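Local structure of C alpha-dehydrogenase (Sphingobium sp. SYK-6, 4YAG) at residues Thr6-Thr11 and Gln23-Asn28; Gly235-Asp240 and Leu247-His252; Ala220-Val223 and Asn227-Glu230. The protein binds NADH and, as a short-chain dehydrogenase/reductase, probably oxidises the Calpha alcohol of aryl ethers in the early part of lignin beta-aryl ether breakdown. All coordinates share one frame; numbering follows the deposited sequence.

Contact 1: Thr6-Thr11 and Gln23-Asn28; sequences TTAFIT and QRLLAN
Leu25 carries the helix side of this small, buried contact, meeting Ala8 and Ile10 of strand 7-11 through one methyl. The apolar part is the whole of the direct touching: Leu25 CD1 sits 3.7 Å from Ala8 CB, and the same CD1 comes, more loosely, to 4.2 Å from Ile10 CD1. Leu25 holds CG anti to its carbonyl carbon (chi1 -68°) and CD1 fully extended beyond (chi2 179°), which sends that methyl straight off the helix toward the strand. Ile10 likewise reaches out along an extended CG1-CD1 arm, whereas Ala8 offers its CB alone. Phe9, between them in sequence, turns to the other face of the sheet and rests on Leu88 and Phe126. Leu25 also touches Ile242 of helix 231-244.

Hydrogen bonds tie each element to its own surroundings and not to the other. At the helix end, the Asn28 amide folds back and gives a nearly straight bond from ND2 to Arg24 O, 2.8 Å long, with the oxygen in the plane of that amide. Asn28 N reaches Arg24 O from the opposite face of the carbonyl plane, at 3.1 Å, and two donors therefore grip the one oxygen where the helix stops. On the strand, Ala8 pairs through its backbone with Arg31 and Val33, and Thr7 with Asp86 and Ile87. Thr11 OG1 bonds to the backbone N of Asn91 and Ala92, both NADH-binding residues.

Strand 7-11, helix 16-27 and strand 31-36 form the first beta-alpha-beta unit of the Rossmann fold, and the Leu25 contact packs the helix of that unit on its first strand.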
ATOM      1  N   THR A   6      -2.292 -21.759  23.551  1.00 17.06           N
ATOM      2  CA  THR A   6      -2.949 -21.100  22.419  1.00 19.59           C
ATOM      3  C   THR A   6      -2.673 -21.867  21.153  1.00 16.21           C
ATOM      4  O   THR A   6      -1.836 -22.779  21.133  1.00 15.38           O
ATOM      5  CB  THR A   6      -2.440 -19.666  22.138  1.00 17.39           C
ATOM      6  OG1 THR A   6      -1.041 -19.700  21.822  1.00 17.15           O
ATOM      7  CG2 THR A   6      -2.705 -18.735  23.313  1.00 23.92           C
ATOM      8  N   THR A   7      -3.385 -21.496  20.089  1.00 13.21           N
ATOM      9  CA  THR A   7      -3.037 -21.955  18.750  1.00 12.06           C
ATOM     10  C   THR A   7      -2.637 -20.756  17.889  1.00 12.88           C
ATOM     11  O   THR A   7      -3.316 -19.714  17.892  1.00 12.40           O
ATOM     12  CB  THR A   7      -4.209 -22.670  18.087  1.00 14.54           C
ATOM     13  OG1 THR A   7      -4.500 -23.876  18.809  1.00 15.25           O
ATOM     14  CG2 THR A   7      -3.892 -22.996  16.620  1.00 14.85           C
ATOM     15  N   ALA A   8      -1.530 -20.919  17.178  1.00 12.29           N
ATOM     16  CA  ALA A   8      -1.000 -19.887  16.288  1.00 11.68           C
ATOM     17  C   ALA A   8      -1.112 -20.362  14.848  1.00 12.82           C
ATOM     18  O   ALA A   8      -0.664 -21.467  14.517  1.00 12.12           O
ATOM     19  CB  ALA A   8       0.454 -19.576  16.634  1.00 11.53           C
ATOM     20  N   PHE A   9      -1.717 -19.537  13.997  1.00 10.25           N
ATOM     21  CA  PHE A   9      -1.811 -19.783  12.573  1.00 10.15           C
ATOM     22  C   PHE A   9      -0.769 -18.903  11.904  1.00  9.72           C
ATOM     23  O   PHE A   9      -0.828 -17.660  12.022  1.00  9.42           O
ATOM     24  CB  PHE A   9      -3.212 -19.418  12.096  1.00 10.14           C
ATOM     25  CG  PHE A   9      -3.444 -19.656  10.618  1.00 10.55           C
ATOM     26  CD1 PHE A   9      -3.230 -18.662   9.699  1.00 10.45           C
ATOM     27  CD2 PHE A   9      -3.881 -20.872  10.168  1.00 10.54           C
ATOM     28  CE1 PHE A   9      -3.452 -18.882   8.352  1.00 11.74           C
ATOM     29  CE2 PHE A   9      -4.097 -21.112   8.817  1.00 12.17           C
ATOM     30  CZ  PHE A   9      -3.893 -20.120   7.913  1.00 12.88           C
ATOM     31  N   ILE A  10       0.187 -19.529  11.221  1.00 10.61           N
ATOM     32  CA  ILE A  10       1.346 -18.828  10.684  1.00  9.84           C
ATOM     33  C   ILE A  10       1.454 -19.020   9.185  1.00 10.35           C
ATOM     34  O   ILE A  10       1.747 -20.113   8.695  1.00 10.60           O
ATOM     35  CB  ILE A  10       2.657 -19.318  11.338  1.00 10.57           C
ATOM     36  CG1 ILE A  10       2.507 -19.356  12.866  1.00 11.26           C
ATOM     37  CG2 ILE A  10       3.846 -18.468  10.910  1.00 12.08           C
ATOM     38  CD1 ILE A  10       3.714 -19.911  13.564  1.00 12.78           C
ATOM     39  N   THR A  11       1.228 -17.947   8.433  1.00  9.12           N
ATOM     40  CA  THR A  11       1.435 -18.034   6.995  1.00  9.12           C
ATOM     41  C   THR A  11       2.919 -17.908   6.680  1.00  9.13           C
ATOM     42  O   THR A  11       3.668 -17.216   7.358  1.00 10.09           O
ATOM     43  CB  THR A  11       0.648 -16.996   6.224  1.00 10.10           C
ATOM     44  OG1 THR A  11       1.246 -15.712   6.435  1.00 10.47           O
ATOM     45  CG2 THR A  11      -0.813 -17.009   6.634  1.00  9.70           C
ATOM     46  N   GLN A  23       8.890 -22.126  15.736  1.00 12.54           N
ATOM     47  CA  GLN A  23       9.683 -22.831  16.722  1.00 13.22           C
ATOM     48  C   GLN A  23       9.598 -22.176  18.092  1.00 13.21           C
ATOM     49  O   GLN A  23       9.486 -22.852  19.106  1.00 14.02           O
ATOM     50  CB  GLN A  23      11.146 -22.883  16.299  1.00 14.63           C
ATOM     51  CG  GLN A  23      11.441 -23.807  15.143  1.00 16.17           C
ATOM     52  CD  GLN A  23      12.826 -23.550  14.585  1.00 15.62           C
ATOM     53  OE1 GLN A  23      12.990 -22.841  13.572  1.00 21.46           O
ATOM     54  NE2 GLN A  23      13.821 -24.053  15.258  1.00 15.56           N
ATOM     55  N   ARG A  24       9.683 -20.856  18.128  1.00 12.84           N
ATOM     56  CA  ARG A  24       9.670 -20.181  19.422  1.00 12.92           C
ATOM     57  C   ARG A  24       8.269 -20.104  20.038  1.00 13.22           C
ATOM     58  O   ARG A  24       8.139 -20.179  21.257  1.00 14.20           O
ATOM     59  CB  ARG A  24      10.337 -18.806  19.318  1.00 12.68           C
ATOM     60  CG  ARG A  24      11.785 -18.872  18.813  1.00 13.24           C
ATOM     61  CD  ARG A  24      12.620 -19.942  19.509  1.00 17.41           C
ATOM     62  NE  ARG A  24      12.609 -19.743  20.946  1.00 15.91           N
ATOM     63  CZ  ARG A  24      12.851 -20.684  21.855  1.00 18.02           C
ATOM     64  NH1 ARG A  24      13.133 -21.935  21.498  1.00 21.72           N
ATOM     65  NH2 ARG A  24      12.799 -20.366  23.140  1.00 23.64           N
ATOM     66  N   LEU A  25       7.225 -19.983  19.227  1.00 12.58           N
ATOM     67  CA  LEU A  25       5.881 -20.074  19.786  1.00 12.86           C
ATOM     68  C   LEU A  25       5.608 -21.471  20.376  1.00 12.94           C
ATOM     69  O   LEU A  25       5.055 -21.569  21.465  1.00 14.55           O
ATOM     70  CB  LEU A  25       4.816 -19.680  18.758  1.00 11.60           C
ATOM     71  CG  LEU A  25       4.803 -18.211  18.334  1.00 13.05           C
ATOM     72  CD1 LEU A  25       3.715 -17.955  17.295  1.00 12.64           C
ATOM     73  CD2 LEU A  25       4.597 -17.287  19.543  1.00 17.02           C
ATOM     74  N   LEU A  26       5.993 -22.535  19.666  1.00 13.13           N
ATOM     75  CA  LEU A  26       5.848 -23.883  20.189  1.00 13.85           C
ATOM     76  C   LEU A  26       6.610 -24.018  21.511  1.00 15.85           C
ATOM     77  O   LEU A  26       6.106 -24.609  22.488  1.00 17.49           O
ATOM     78  CB  LEU A  26       6.358 -24.916  19.174  1.00 17.46           C
ATOM     79  CG  LEU A  26       6.155 -26.377  19.595  1.00 20.80           C
ATOM     80  CD1 LEU A  26       4.767 -26.830  19.219  1.00 22.01           C
ATOM     81  CD2 LEU A  26       7.193 -27.267  18.947  1.00 33.78           C
ATOM     82  N   ALA A  27       7.842 -23.504  21.545  1.00 15.30           N
ATOM     83  CA  ALA A  27       8.661 -23.555  22.752  1.00 15.63           C
ATOM     84  C   ALA A  27       7.983 -22.880  23.933  1.00 19.56           C
ATOM     85  O   ALA A  27       8.175 -23.280  25.085  1.00 21.01           O
ATOM     86  CB  ALA A  27      10.032 -22.924  22.511  1.00 17.03           C
ATOM     87  N   ASN A  28       7.188 -21.864  23.641  1.00 16.29           N
ATOM     88  CA  ASN A  28       6.419 -21.159  24.655  1.00 17.26           C
ATOM     89  C   ASN A  28       4.986 -21.681  24.840  1.00 19.54           C
ATOM     90  O   ASN A  28       4.159 -20.990  25.435  1.00 21.03           O
ATOM     91  CB  ASN A  28       6.406 -19.669  24.333  1.00 17.60           C
ATOM     92  CG  ASN A  28       7.708 -18.998  24.674  1.00 17.71           C
ATOM     93  OD1 ASN A  28       7.885 -18.503  25.794  1.00 23.43           O
ATOM     94  ND2 ASN A  28       8.642 -18.989  23.733  1.00 15.90           N
TER

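Contact 2: Gly235-Asp240 and Leu247-His252; sequences GDMIVD and LYVSTH
Met237 spans the contact, its CB against Val249 and its sulfur against Thr251. The tight part is apolar: Met237 CB lies 4.0 Å from Val249 CG1, and Met237 SD lies 3.9 Å from Thr251 CG2. With CG anti to the carbonyl carbon (chi1 -63°) and the chain extended beyond it, Met237 runs out past the strand end and crosses the Thr251 side chain at about a right angle. Val249 is buried further by Ala241 and by Thr184 and Leu186 of the neighbouring strand.

Met237 CE comes only to 4.2 Å from Thr251 O, but also packs on Met229. Shortened to an alanine, Met237 would probably lose the sulfur's contact with the Thr251 methyl, open a gap there, and take away one side chain Met229 packs on. The looser side holds Asp236 and Asp240, partly exposed and not touching 247-252. Polar ends lie apart: Thr251 OG1 meets His252 ND1 in the ring plane at 2.7 Å and also bonds to Gly189 N. Ser250 OG bonds to Ser269 OG of the second subunit.

Helix 231-244 thus covers one face of strand 248-250, the last strand of the parallel Rossmann sheet, near the NADH-binding Ile191.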
ATOM      1  N   GLY A 235      12.160 -14.953  16.045  1.00 11.85           N
ATOM      2  CA  GLY A 235      11.075 -15.605  16.750  1.00 11.36           C
ATOM      3  C   GLY A 235      10.982 -15.146  18.194  1.00 13.20           C
ATOM      4  O   GLY A 235       9.879 -14.909  18.698  1.00 12.99           O
ATOM      5  N   ASP A 236      12.118 -15.009  18.856  1.00 13.55           N
ATOM      6  CA  ASP A 236      12.111 -14.596  20.257  1.00 14.85           C
ATOM      7  C   ASP A 236      11.660 -13.149  20.393  1.00 15.20           C
ATOM      8  O   ASP A 236      10.982 -12.799  21.360  1.00 14.13           O
ATOM      9  CB  ASP A 236      13.469 -14.830  20.903  1.00 14.14           C
ATOM     10  CG  ASP A 236      13.659 -16.276  21.308  1.00 18.89           C
ATOM     11  OD1 ASP A 236      12.631 -16.967  21.558  1.00 19.45           O
ATOM     12  OD2 ASP A 236      14.825 -16.715  21.391  1.00 22.94           O
ATOM     13  N   MET A 237      12.021 -12.309  19.437  1.00 11.85           N
ATOM     14  CA  MET A 237      11.525 -10.928  19.444  1.00 11.54           C
ATOM     15  C   MET A 237      10.018 -10.899  19.341  1.00 11.57           C
ATOM     16  O   MET A 237       9.359 -10.017  19.902  1.00 13.93           O
ATOM     17  CB  MET A 237      12.103 -10.123  18.287  1.00 11.31           C
ATOM     18  CG  MET A 237      13.600  -9.960  18.310  1.00 12.52           C
ATOM     19  SD  MET A 237      14.169  -9.036  16.885  1.00 17.50           S
ATOM     20  CE  MET A 237      15.936  -9.286  17.021  1.00 25.12           C
ATOM     21  N   ILE A 238       9.466 -11.792  18.526  1.00 10.70           N
ATOM     22  CA  ILE A 238       8.034 -11.888  18.353  1.00 10.30           C
ATOM     23  C   ILE A 238       7.336 -12.455  19.601  1.00 12.62           C
ATOM     24  O   ILE A 238       6.248 -11.990  19.960  1.00 13.52           O
ATOM     25  CB  ILE A 238       7.678 -12.668  17.044  1.00 11.93           C
ATOM     26  CG1 ILE A 238       8.108 -11.836  15.835  1.00 12.70           C
ATOM     27  CG2 ILE A 238       6.208 -13.020  16.972  1.00 11.49           C
ATOM     28  CD1 ILE A 238       7.508 -10.439  15.822  1.00 12.45           C
ATOM     29  N   VAL A 239       7.935 -13.428  20.279  1.00 12.56           N
ATOM     30  CA  VAL A 239       7.405 -13.882  21.567  1.00 12.25           C
ATOM     31  C   VAL A 239       7.275 -12.656  22.481  1.00 12.92           C
ATOM     32  O   VAL A 239       6.203 -12.434  23.070  1.00 13.42           O
ATOM     33  CB  VAL A 239       8.311 -14.951  22.205  1.00 14.23           C
ATOM     34  CG1 VAL A 239       7.976 -15.177  23.671  1.00 16.44           C
ATOM     35  CG2 VAL A 239       8.210 -16.261  21.415  1.00 16.69           C
ATOM     36  N   ASP A 240       8.334 -11.842  22.563  1.00 13.49           N
ATOM     37  CA  ASP A 240       8.300 -10.681  23.461  1.00 13.64           C
ATOM     38  C   ASP A 240       7.208  -9.686  23.022  1.00 14.32           C
ATOM     39  O   ASP A 240       6.519  -9.103  23.866  1.00 14.94           O
ATOM     40  CB  ASP A 240       9.655  -9.984  23.524  1.00 12.53           C
ATOM     41  CG  ASP A 240      10.738 -10.835  24.198  1.00 21.66           C
ATOM     42  OD1 ASP A 240      10.415 -11.787  24.937  1.00 24.64           O
ATOM     43  OD2 ASP A 240      11.933 -10.538  23.980  1.00 24.45           O
ATOM     44  N   LEU A 247       3.730  -2.657  19.523  1.00 11.92           N
ATOM     45  CA  LEU A 247       3.282  -2.361  18.171  1.00  9.75           C
ATOM     46  C   LEU A 247       4.351  -2.568  17.091  1.00  9.31           C
ATOM     47  O   LEU A 247       4.058  -3.091  16.013  1.00 10.61           O
ATOM     48  CB  LEU A 247       2.744  -0.934  18.097  1.00 11.07           C
ATOM     49  CG  LEU A 247       2.259  -0.423  16.751  1.00 12.20           C
ATOM     50  CD1 LEU A 247       1.145  -1.320  16.198  1.00 15.97           C
ATOM     51  CD2 LEU A 247       1.798   1.014  16.907  1.00 13.25           C
ATOM     52  N   TYR A 248       5.573  -2.147  17.396  1.00 12.11           N
ATOM     53  CA  TYR A 248       6.652  -2.191  16.431  1.00 11.68           C
ATOM     54  C   TYR A 248       7.793  -3.068  16.889  1.00 12.76           C
ATOM     55  O   TYR A 248       8.251  -2.972  18.033  1.00 13.98           O
ATOM     56  CB  TYR A 248       7.228  -0.789  16.232  1.00 12.07           C
ATOM     57  CG  TYR A 248       6.269   0.263  15.749  1.00 13.61           C
ATOM     58  CD1 TYR A 248       5.557   0.119  14.568  1.00 11.36           C
ATOM     59  CD2 TYR A 248       6.132   1.449  16.450  1.00 16.68           C
ATOM     60  CE1 TYR A 248       4.720   1.099  14.119  1.00 12.35           C
ATOM     61  CE2 TYR A 248       5.296   2.430  16.020  1.00 15.27           C
ATOM     62  CZ  TYR A 248       4.606   2.274  14.848  1.00 15.11           C
ATOM     63  OH  TYR A 248       3.781   3.292  14.420  1.00 18.11           O
ATOM     64  N   VAL A 249       8.267  -3.910  15.978  1.00 12.91           N
ATOM     65  CA  VAL A 249       9.486  -4.672  16.209  1.00 13.83           C
ATOM     66  C   VAL A 249      10.370  -4.535  14.984  1.00 10.94           C
ATOM     67  O   VAL A 249       9.934  -4.861  13.884  1.00 12.01           O
ATOM     68  CB  VAL A 249       9.194  -6.171  16.417  1.00 14.64           C
ATOM     69  CG1 VAL A 249      10.514  -6.951  16.520  1.00 14.60           C
ATOM     70  CG2 VAL A 249       8.341  -6.394  17.658  1.00 18.39           C
ATOM     71  N   SER A 250      11.596  -4.047  15.180  1.00 12.47           N
ATOM     72  CA  SER A 250      12.600  -3.998  14.118  1.00 12.95           C
ATOM     73  C   SER A 250      13.761  -4.877  14.534  1.00 13.71           C
ATOM     74  O   SER A 250      14.170  -4.883  15.685  1.00 15.58           O
ATOM     75  CB  SER A 250      13.110  -2.572  13.865  1.00 16.82           C
ATOM     76  OG  SER A 250      12.044  -1.714  13.447  1.00 17.01           O
ATOM     77  N   THR A 251      14.308  -5.618  13.588  1.00 14.31           N
ATOM     78  CA  THR A 251      15.359  -6.574  13.931  1.00 14.49           C
ATOM     79  C   THR A 251      16.774  -6.007  13.846  1.00 16.07           C
ATOM     80  O   THR A 251      17.711  -6.571  14.431  1.00 16.86           O
ATOM     81  CB  THR A 251      15.304  -7.813  13.016  1.00 12.85           C
ATOM     82  OG1 THR A 251      15.615  -7.425  11.679  1.00 14.06           O
ATOM     83  CG2 THR A 251      13.949  -8.474  13.047  1.00 13.78           C
ATOM     84  N   HIS A 252      16.938  -4.898  13.125  1.00 15.59           N
ATOM     85  CA  HIS A 252      18.248  -4.319  12.851  1.00 16.07           C
ATOM     86  C   HIS A 252      18.202  -2.810  12.984  1.00 15.71           C
ATOM     87  O   HIS A 252      17.174  -2.203  12.676  1.00 15.89           O
ATOM     88  CB  HIS A 252      18.671  -4.627  11.412  1.00 16.65           C
ATOM     89  CG  HIS A 252      19.099  -6.047  11.193  1.00 18.08           C
ATOM     90  ND1 HIS A 252      18.208  -7.084  11.126  1.00 16.17           N
ATOM     91  CD2 HIS A 252      20.333  -6.573  10.984  1.00 21.93           C
ATOM     92  CE1 HIS A 252      18.882  -8.220  10.918  1.00 16.55           C
ATOM     93  NE2 HIS A 252      20.158  -7.928  10.820  1.00 20.53           N
TER

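Contact 3: Ala220-Val223 and Asn227-Glu230; sequences AKRV and NWME
Arg222 and Trp228 meet across a short loop, guanidinium face against indole edge. Followed outward, Arg222 starts with CB, which is still 6.3 Å from Trp228 CH2. CG, placed anti to the backbone N (chi1 -171°), draws closer at 5.2 Å from Trp228 CH2, and CD continues that approach. The bend comes at chi3 (66°), which swings the end of the chain round so that NE arrives 4.1 Å from Trp228 CH2, close to the plane of the indole. CH2 itself stands 4.0 Å above one guanidinium face, toward its rim, with the two planes 86° apart. Beyond NE, CZ and its two nitrogens move off from the ring, and the Arg222 side chain also touches Ile195.

The same ring corner has a second neighbour: Val223 O lies 4.1 Å from Trp228 CH2. Trp228 reaches both through its six-membered ring, and its side chain further rests on Pro190 and Lys192. Around it the loop is tied to the loop after strand 181-187: Met229 makes backbone hydrogen bonds to Pro190 and Lys192, while Glu230, at the N-cap position of helix 231-244, forms a salt bridge through OE2 to Lys192.

Trp228 comes within about 6 Å of the bound NADH, side chain to ligand, so the contact belongs to the loop region flanking the cofactor. An aromatic C-H edge over a guanidinium face at this spacing is not a cation-pi pair, since the pi face is turned elsewhere; van der Waals contact is probably what holds the two together, consistent with a weak contact at the protein surface.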
ATOM      1  N   ALA A 220      17.356 -16.860  -7.532  1.00 18.99           N
ATOM      2  CA  ALA A 220      17.373 -18.238  -7.032  1.00 19.44           C
ATOM      3  C   ALA A 220      18.785 -18.727  -6.702  1.00 19.73           C
ATOM      4  O   ALA A 220      18.959 -19.675  -5.921  1.00 21.07           O
ATOM      5  CB  ALA A 220      16.718 -19.160  -8.044  1.00 19.42           C
ATOM      6  N   LYS A 221      19.793 -18.120  -7.326  1.00 21.61           N
ATOM      7  CA  LYS A 221      21.181 -18.539  -7.116  1.00 23.04           C
ATOM      8  C   LYS A 221      21.874 -17.771  -5.991  1.00 30.29           C
ATOM      9  O   LYS A 221      23.049 -18.027  -5.683  1.00 29.23           O
ATOM     10  CB  LYS A 221      21.992 -18.326  -8.396  1.00 26.38           C
ATOM     11  CG  LYS A 221      21.370 -18.887  -9.663  1.00 35.47           C
ATOM     12  CD  LYS A 221      22.056 -18.290 -10.894  1.00 40.59           C
ATOM     13  CE  LYS A 221      21.428 -18.765 -12.190  1.00 46.20           C
ATOM     14  NZ  LYS A 221      21.647 -20.221 -12.397  1.00 52.04           N
ATOM     15  N   ARG A 222      21.160 -16.823  -5.390  1.00 25.31           N
ATOM     16  CA  ARG A 222      21.745 -15.945  -4.380  1.00 28.84           C
ATOM     17  C   ARG A 222      22.113 -16.714  -3.126  1.00 30.03           C
ATOM     18  O   ARG A 222      21.325 -17.493  -2.611  1.00 33.12           O
ATOM     19  CB  ARG A 222      20.781 -14.816  -4.004  1.00 31.07           C
ATOM     20  CG  ARG A 222      21.421 -13.749  -3.129  1.00 30.16           C
ATOM     21  CD  ARG A 222      20.415 -12.686  -2.711  1.00 29.63           C
ATOM     22  NE  ARG A 222      19.395 -13.239  -1.827  1.00 26.81           N
ATOM     23  CZ  ARG A 222      18.300 -12.585  -1.474  1.00 25.21           C
ATOM     24  NH1 ARG A 222      18.098 -11.353  -1.924  1.00 25.89           N
ATOM     25  NH2 ARG A 222      17.408 -13.155  -0.676  1.00 23.34           N
ATOM     26  N   VAL A 223      23.310 -16.455  -2.616  1.00 27.45           N
ATOM     27  CA  VAL A 223      23.803 -17.148  -1.440  1.00 28.80           C
ATOM     28  C   VAL A 223      23.346 -16.462  -0.162  1.00 29.35           C
ATOM     29  O   VAL A 223      23.436 -15.244  -0.034  1.00 31.74           O
ATOM     30  CB  VAL A 223      25.341 -17.223  -1.457  1.00 33.10           C
ATOM     31  CG1 VAL A 223      25.863 -17.884  -0.189  1.00 35.44           C
ATOM     32  CG2 VAL A 223      25.817 -17.965  -2.703  1.00 31.49           C
ATOM     33  N   ASN A 227      26.258 -13.937   8.032  1.00 35.21           N
ATOM     34  CA  ASN A 227      26.063 -12.925   9.072  1.00 35.92           C
ATOM     35  C   ASN A 227      24.645 -12.366   9.119  1.00 42.38           C
ATOM     36  O   ASN A 227      24.362 -11.424   9.860  1.00 38.99           O
ATOM     37  CB  ASN A 227      27.057 -11.772   8.891  1.00 38.17           C
ATOM     38  CG  ASN A 227      26.892 -11.062   7.563  1.00 46.12           C
ATOM     39  OD1 ASN A 227      26.282 -11.589   6.647  1.00 55.73           O
ATOM     40  ND2 ASN A 227      27.451  -9.864   7.451  1.00 51.40           N
ATOM     41  N   TRP A 228      23.752 -12.925   8.310  1.00 31.03           N
ATOM     42  CA  TRP A 228      22.352 -12.560   8.430  1.00 23.74           C
ATOM     43  C   TRP A 228      21.824 -13.201   9.700  1.00 20.63           C
ATOM     44  O   TRP A 228      22.370 -14.176  10.209  1.00 22.23           O
ATOM     45  CB  TRP A 228      21.542 -12.990   7.211  1.00 20.58           C
ATOM     46  CG  TRP A 228      21.903 -12.250   5.968  1.00 20.24           C
ATOM     47  CD1 TRP A 228      22.727 -11.161   5.868  1.00 27.17           C
ATOM     48  CD2 TRP A 228      21.470 -12.547   4.635  1.00 26.62           C
ATOM     49  NE1 TRP A 228      22.829 -10.765   4.558  1.00 26.76           N
ATOM     50  CE2 TRP A 228      22.070 -11.602   3.781  1.00 25.52           C
ATOM     51  CE3 TRP A 228      20.649 -13.534   4.080  1.00 34.71           C
ATOM     52  CZ2 TRP A 228      21.867 -11.607   2.401  1.00 28.11           C
ATOM     53  CZ3 TRP A 228      20.447 -13.536   2.711  1.00 31.83           C
ATOM     54  CH2 TRP A 228      21.056 -12.581   1.886  1.00 31.20           C
ATOM     55  N   MET A 229      20.742 -12.637  10.214  1.00 22.32           N
ATOM     56  CA  MET A 229      20.224 -13.054  11.498  1.00 18.59           C
ATOM     57  C   MET A 229      19.504 -14.405  11.374  1.00 18.08           C
ATOM     58  O   MET A 229      18.956 -14.738  10.320  1.00 19.05           O
ATOM     59  CB  MET A 229      19.296 -11.957  12.027  1.00 16.72           C
ATOM     60  CG  MET A 229      18.627 -12.279  13.364  1.00 16.84           C
ATOM     61  SD  MET A 229      17.672 -10.876  13.960  1.00 18.06           S
ATOM     62  CE  MET A 229      18.988  -9.811  14.551  1.00 18.38           C
ATOM     63  N   GLU A 230      19.507 -15.174  12.451  1.00 18.58           N
ATOM     64  CA  GLU A 230      18.800 -16.445  12.474  1.00 18.35           C
ATOM     65  C   GLU A 230      17.323 -16.215  12.689  1.00 17.70           C
ATOM     66  O   GLU A 230      16.941 -15.392  13.515  1.00 16.39           O
ATOM     67  CB  GLU A 230      19.316 -17.294  13.623  1.00 17.22           C
ATOM     68  CG  GLU A 230      20.708 -17.835  13.419  1.00 22.28           C
ATOM     69  CD  GLU A 230      20.761 -18.868  12.310  1.00 33.31           C
ATOM     70  OE1 GLU A 230      19.695 -19.428  11.948  1.00 31.01           O
ATOM     71  OE2 GLU A 230      21.866 -19.106  11.792  1.00 35.91           O
TER

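Overall arrangement
Contacts 1 and 2 are buried and serve the same Rossmann sheet, contact 1 at strand 7-11, in the interior of the sheet, and contact 2 at its edge strand within the chain; contact 3 lies at the surface, in the loop between helices 213-219 and 231-244. Helices 16-27 and 231-244 join the first two directly: Arg24 NE makes a salt bridge of 2.8 Å with Asp236 OD1, and Asn28 packs on Val239. Met229 links contact 3 to contact 2, its CE 3.5 Å from Thr251 O, whereas contacts 1 and 3 do not touch. Aliphatic methyls dominate contact 1, a thioether enters in contact 2, and contact 3 sets a charged group against an aromatic edge.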